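Local coordinates for fimbria adhesin protein (Klebsiella pneumoniae, PDB 3U4K) that forms the receptor-binding domain of the fimbrial adhesin MrkD, a jelly-roll beta barrel through which the bacterium probably attaches to human collagen V, at residues 33-44 with 167-178. Numbering follows the deposited sequence.
Sequences YEINMAMGRVVV and KTSLNADAITIV
Lys167 N gives a hydrogen bond to Tyr33 O, the first rung between strands 33-36 and 167-170, which pair in parallel. Strands 40-43 and 175-178 do the same further along. The first ladder is built by backbone hydrogen bonds. Ile35 N gives to Lys167 O, and Ser169 N to Ile35 O. Met37 N closes it on Ser169 O at 2.9 Å.

The register then slips by two residues, because five residues, 170-174, span the gap that 37-39 crosses with three. Ala174 O sits at this join and accepts two hydrogen bonds, from Met39 N (2.8 Å) and Gly40 N, which reach it from opposite faces of its carbonyl plane. Gly40 has a positive phi of 75°, which favours glycine where the chain re-enters the strand. The second ladder follows: Thr176 N to Gly40 O, Val42 N to Thr176 O and Val178 N to Val42 O (2.8 Å). A weak bond from Val44 N to Val178 O ends it.

One charged pair lies on the face of Glu34, Asn36 and Ser169. The side chains of Glu34 and Lys167 run side by side, and Glu34 OE2 makes a salt bridge to Lys167 NZ at 3.4 Å.

The face of Ile35 and Thr168 turns toward strands 53-61 and 133-141. Ile35 CB meets Thr168 CG2 at 4.0 Å, with Phe135 touching both residues. Met37 is a selenomethionine. Its SE rests against Thr168 CB at 3.6 Å. Leu170 CD2 packs on Met37 CB, and Ile177 CD1 on Val42 CB at 3.7 Å.

Backbone hydrogen bonds thus set the pairing on both sides of the slip, while side chains divide into a mostly polar face with one salt bridge and, at Ile35 and Thr168, a buried one.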
loop_
_atom_site.group_PDB
_atom_site.type_symbol
_atom_site.label_atom_id
_atom_site.label_comp_id
_atom_site.label_asym_id
_atom_site.label_seq_id
_atom_site.Cartn_x
_atom_site.Cartn_y
_atom_site.Cartn_z
ATOM N N TYR A 33 -3.166 12.389 3.414
ATOM C CA TYR A 33 -3.689 12.081 2.086
ATOM C C TYR A 33 -4.143 10.625 2.089
ATOM O O TYR A 33 -3.451 9.755 2.633
ATOM C CB TYR A 33 -2.606 12.301 1.029
ATOM C CG TYR A 33 -3.109 12.353 -0.397
ATOM C CD1 TYR A 33 -2.969 11.257 -1.246
ATOM C CD2 TYR A 33 -3.717 13.504 -0.901
ATOM C CE1 TYR A 33 -3.426 11.303 -2.556
ATOM C CE2 TYR A 33 -4.178 13.558 -2.209
ATOM C CZ TYR A 33 -4.027 12.458 -3.031
ATOM O OH TYR A 33 -4.479 12.512 -4.326
ATOM N N GLU A 34 -5.305 10.364 1.496
ATOM C CA GLU A 34 -5.899 9.027 1.525
ATOM C C GLU A 34 -6.248 8.480 0.156
ATOM O O GLU A 34 -6.756 9.200 -0.705
ATOM C CB GLU A 34 -7.149 9.013 2.395
ATOM C CG GLU A 34 -6.870 8.826 3.873
ATOM C CD GLU A 34 -8.119 8.981 4.716
ATOM O OE1 GLU A 34 -8.863 9.965 4.507
ATOM O OE2 GLU A 34 -8.356 8.118 5.588
ATOM N N ILE A 35 -5.969 7.195 -0.031
ATOM C CA ILE A 35 -6.360 6.484 -1.239
ATOM C C ILE A 35 -7.242 5.306 -0.843
ATOM O O ILE A 35 -6.822 4.440 -0.068
ATOM C CB ILE A 35 -5.132 5.970 -2.024
ATOM C CG1 ILE A 35 -4.234 7.133 -2.446
ATOM C CG2 ILE A 35 -5.571 5.181 -3.250
ATOM C CD1 ILE A 35 -2.832 6.720 -2.834
ATOM N N ASN A 36 -8.468 5.290 -1.360
ATOM C CA ASN A 36 -9.307 4.098 -1.296
ATOM C C ASN A 36 -8.909 3.174 -2.446
ATOM O O ASN A 36 -9.026 3.542 -3.615
ATOM C CB ASN A 36 -10.794 4.469 -1.360
ATOM C CG ASN A 36 -11.703 3.252 -1.457
ATOM O OD1 ASN A 36 -11.511 2.245 -0.765
ATOM N ND2 ASN A 36 -12.709 3.343 -2.319
HETATM N N MSE A 37 -8.437 1.978 -2.108
HETATM C CA MSE A 37 -7.832 1.075 -3.094
HETATM C C MSE A 37 -8.823 0.152 -3.769
HETATM O O MSE A 37 -8.504 -1.002 -4.057
HETATM C CB MSE A 37 -6.715 0.279 -2.417
HETATM C CG MSE A 37 -5.609 1.200 -1.900
HETATM SE SE MSE A 37 -4.032 0.179 -1.287
HETATM C CE MSE A 37 -4.885 -0.846 0.166
ATOM N N ALA A 38 -10.026 0.658 -4.042
ATOM C CA ALA A 38 -11.092 -0.133 -4.666
ATOM C C ALA A 38 -10.692 -0.649 -6.048
ATOM O O ALA A 38 -10.335 0.133 -6.934
ATOM C CB ALA A 38 -12.378 0.677 -4.748
HETATM N N MSE A 39 -10.749 -1.970 -6.217
HETATM C CA MSE A 39 -10.353 -2.615 -7.474
HETATM C C MSE A 39 -11.499 -3.377 -8.088
HETATM O O MSE A 39 -11.436 -3.754 -9.257
HETATM C CB MSE A 39 -9.154 -3.540 -7.252
HETATM C CG MSE A 39 -7.885 -2.738 -6.955
HETATM SE SE MSE A 39 -6.219 -3.745 -7.316
HETATM C CE MSE A 39 -6.531 -4.169 -9.219
ATOM N N GLY A 40 -12.556 -3.603 -7.313
ATOM C CA GLY A 40 -13.712 -4.372 -7.774
ATOM C C GLY A 40 -13.465 -5.872 -7.840
ATOM O O GLY A 40 -12.665 -6.421 -7.071
ATOM N N ARG A 41 -14.146 -6.530 -8.775
ATOM C CA ARG A 41 -14.127 -7.988 -8.895
ATOM C C ARG A 41 -12.999 -8.466 -9.810
ATOM O O ARG A 41 -12.795 -7.918 -10.894
ATOM C CB ARG A 41 -15.482 -8.470 -9.415
ATOM C CG ARG A 41 -15.804 -9.925 -9.118
ATOM C CD ARG A 41 -17.259 -10.227 -9.442
ATOM N NE ARG A 41 -17.528 -11.663 -9.501
ATOM C CZ ARG A 41 -17.399 -12.412 -10.595
ATOM N NH1 ARG A 41 -16.998 -11.874 -11.742
ATOM N NH2 ARG A 41 -17.669 -13.712 -10.542
ATOM N N VAL A 42 -12.271 -9.490 -9.367
ATOM C CA VAL A 42 -11.126 -10.021 -10.119
ATOM C C VAL A 42 -11.182 -11.550 -10.220
ATOM O O VAL A 42 -11.349 -12.237 -9.208
ATOM C CB VAL A 42 -9.780 -9.590 -9.484
ATOM C CG1 VAL A 42 -8.599 -10.247 -10.192
ATOM C CG2 VAL A 42 -9.626 -8.075 -9.500
ATOM N N VAL A 43 -11.031 -12.071 -11.439
ATOM C CA VAL A 43 -11.059 -13.517 -11.689
ATOM C C VAL A 43 -9.663 -14.054 -12.021
ATOM O O VAL A 43 -9.051 -13.649 -13.013
ATOM C CB VAL A 43 -12.052 -13.889 -12.817
ATOM C CG1 VAL A 43 -12.181 -15.400 -12.943
ATOM C CG2 VAL A 43 -13.416 -13.257 -12.573
ATOM N N VAL A 44 -9.173 -14.971 -11.189
ATOM C CA VAL A 44 -7.833 -15.543 -11.352
ATOM C C VAL A 44 -7.833 -16.684 -12.369
ATOM O O VAL A 44 -8.591 -17.644 -12.233
ATOM C CB VAL A 44 -7.267 -16.066 -10.015
ATOM C CG1 VAL A 44 -5.802 -16.445 -10.164
ATOM C CG2 VAL A 44 -7.430 -15.032 -8.916
ATOM N N LYS A 167 -2.001 7.616 3.791
ATOM C CA LYS A 167 -2.691 6.394 4.187
ATOM C C LYS A 167 -3.481 5.779 3.034
ATOM O O LYS A 167 -4.168 6.484 2.294
ATOM C CB LYS A 167 -3.613 6.675 5.377
ATOM C CG LYS A 167 -4.274 5.441 5.973
ATOM C CD LYS A 167 -4.949 5.729 7.309
ATOM C CE LYS A 167 -6.091 6.723 7.165
ATOM N NZ LYS A 167 -6.992 6.729 8.349
ATOM N N THR A 168 -3.367 4.462 2.879
ATOM C CA THR A 168 -4.173 3.729 1.903
ATOM C C THR A 168 -4.995 2.650 2.599
ATOM O O THR A 168 -4.494 1.950 3.481
ATOM C CB THR A 168 -3.322 3.093 0.785
ATOM O OG1 THR A 168 -2.559 2.007 1.316
ATOM C CG2 THR A 168 -2.389 4.115 0.142
ATOM N N SER A 169 -6.254 2.520 2.191
ATOM C CA SER A 169 -7.195 1.624 2.856
ATOM C C SER A 169 -8.272 1.075 1.911
ATOM O O SER A 169 -8.344 1.456 0.738
ATOM C CB SER A 169 -7.847 2.346 4.039
ATOM O OG SER A 169 -8.614 3.451 3.597
ATOM N N LEU A 170 -9.102 0.174 2.437
ATOM C CA LEU A 170 -10.212 -0.409 1.687
ATOM C C LEU A 170 -11.532 -0.239 2.417
ATOM O O LEU A 170 -11.569 -0.212 3.648
ATOM C CB LEU A 170 -9.971 -1.899 1.440
ATOM C CG LEU A 170 -9.009 -2.310 0.325
ATOM C CD1 LEU A 170 -8.764 -3.810 0.369
ATOM C CD2 LEU A 170 -9.544 -1.898 -1.036
ATOM N N ASN A 171 -12.610 -0.127 1.644
ATOM C CA ASN A 171 -13.968 -0.182 2.176
ATOM C C ASN A 171 -14.427 -1.630 2.331
ATOM O O ASN A 171 -13.609 -2.555 2.351
ATOM C CB ASN A 171 -14.932 0.559 1.247
ATOM C CG ASN A 171 -14.732 2.058 1.272
ATOM O OD1 ASN A 171 -14.695 2.678 2.337
ATOM N ND2 ASN A 171 -14.614 2.655 0.092
ATOM N N ALA A 172 -15.738 -1.816 2.456
ATOM C CA ALA A 172 -16.337 -3.138 2.354
ATOM C C ALA A 172 -16.613 -3.430 0.881
ATOM O O ALA A 172 -17.082 -2.553 0.146
ATOM C CB ALA A 172 -17.618 -3.206 3.169
ATOM N N ASP A 173 -16.301 -4.657 0.461
ATOM C CA ASP A 173 -16.498 -5.123 -0.924
ATOM C C ASP A 173 -15.851 -4.210 -1.970
ATOM O O ASP A 173 -16.496 -3.798 -2.938
ATOM C CB ASP A 173 -17.990 -5.343 -1.237
ATOM C CG ASP A 173 -18.642 -6.375 -0.328
ATOM O OD1 ASP A 173 -17.929 -7.243 0.228
ATOM O OD2 ASP A 173 -19.881 -6.321 -0.174
ATOM N N ALA A 174 -14.575 -3.900 -1.764
ATOM C CA ALA A 174 -13.828 -3.059 -2.696
ATOM C C ALA A 174 -12.886 -3.898 -3.554
ATOM O O ALA A 174 -12.574 -3.526 -4.686
ATOM C CB ALA A 174 -13.069 -1.974 -1.947
ATOM N N ILE A 175 -12.427 -5.020 -3.003
ATOM C CA ILE A 175 -11.667 -6.011 -3.766
ATOM C C ILE A 175 -12.190 -7.425 -3.496
ATOM O O ILE A 175 -12.060 -7.950 -2.383
ATOM C CB ILE A 175 -10.150 -5.959 -3.476
ATOM C CG1 ILE A 175 -9.586 -4.559 -3.741
ATOM C CG2 ILE A 175 -9.417 -6.999 -4.318
ATOM C CD1 ILE A 175 -8.121 -4.396 -3.387
ATOM N N THR A 176 -12.784 -8.032 -4.521
ATOM C CA THR A 176 -13.236 -9.420 -4.448
ATOM C C THR A 176 -12.428 -10.280 -5.418
ATOM O O THR A 176 -12.384 -10.003 -6.618
ATOM C CB THR A 176 -14.742 -9.554 -4.761
ATOM O OG1 THR A 176 -15.459 -8.462 -4.170
ATOM C CG2 THR A 176 -15.288 -10.867 -4.216
ATOM N N ILE A 177 -11.783 -11.313 -4.882
ATOM C CA ILE A 177 -10.993 -12.244 -5.686
ATOM C C ILE A 177 -11.738 -13.564 -5.837
ATOM O O ILE A 177 -12.020 -14.243 -4.849
ATOM C CB ILE A 177 -9.605 -12.506 -5.064
ATOM C CG1 ILE A 177 -8.853 -11.191 -4.821
ATOM C CG2 ILE A 177 -8.795 -13.465 -5.927
ATOM C CD1 ILE A 177 -8.633 -10.336 -6.051
ATOM N N VAL A 178 -12.053 -13.913 -7.081
ATOM C CA VAL A 178 -12.797 -15.129 -7.389
ATOM C C VAL A 178 -12.002 -16.006 -8.352
ATOM O O VAL A 178 -11.972 -15.758 -9.555
ATOM C CB VAL A 178 -14.194 -14.809 -7.975
ATOM C CG1 VAL A 178 -14.939 -16.086 -8.341
ATOM C CG2 VAL A 178 -15.017 -13.987 -6.991
#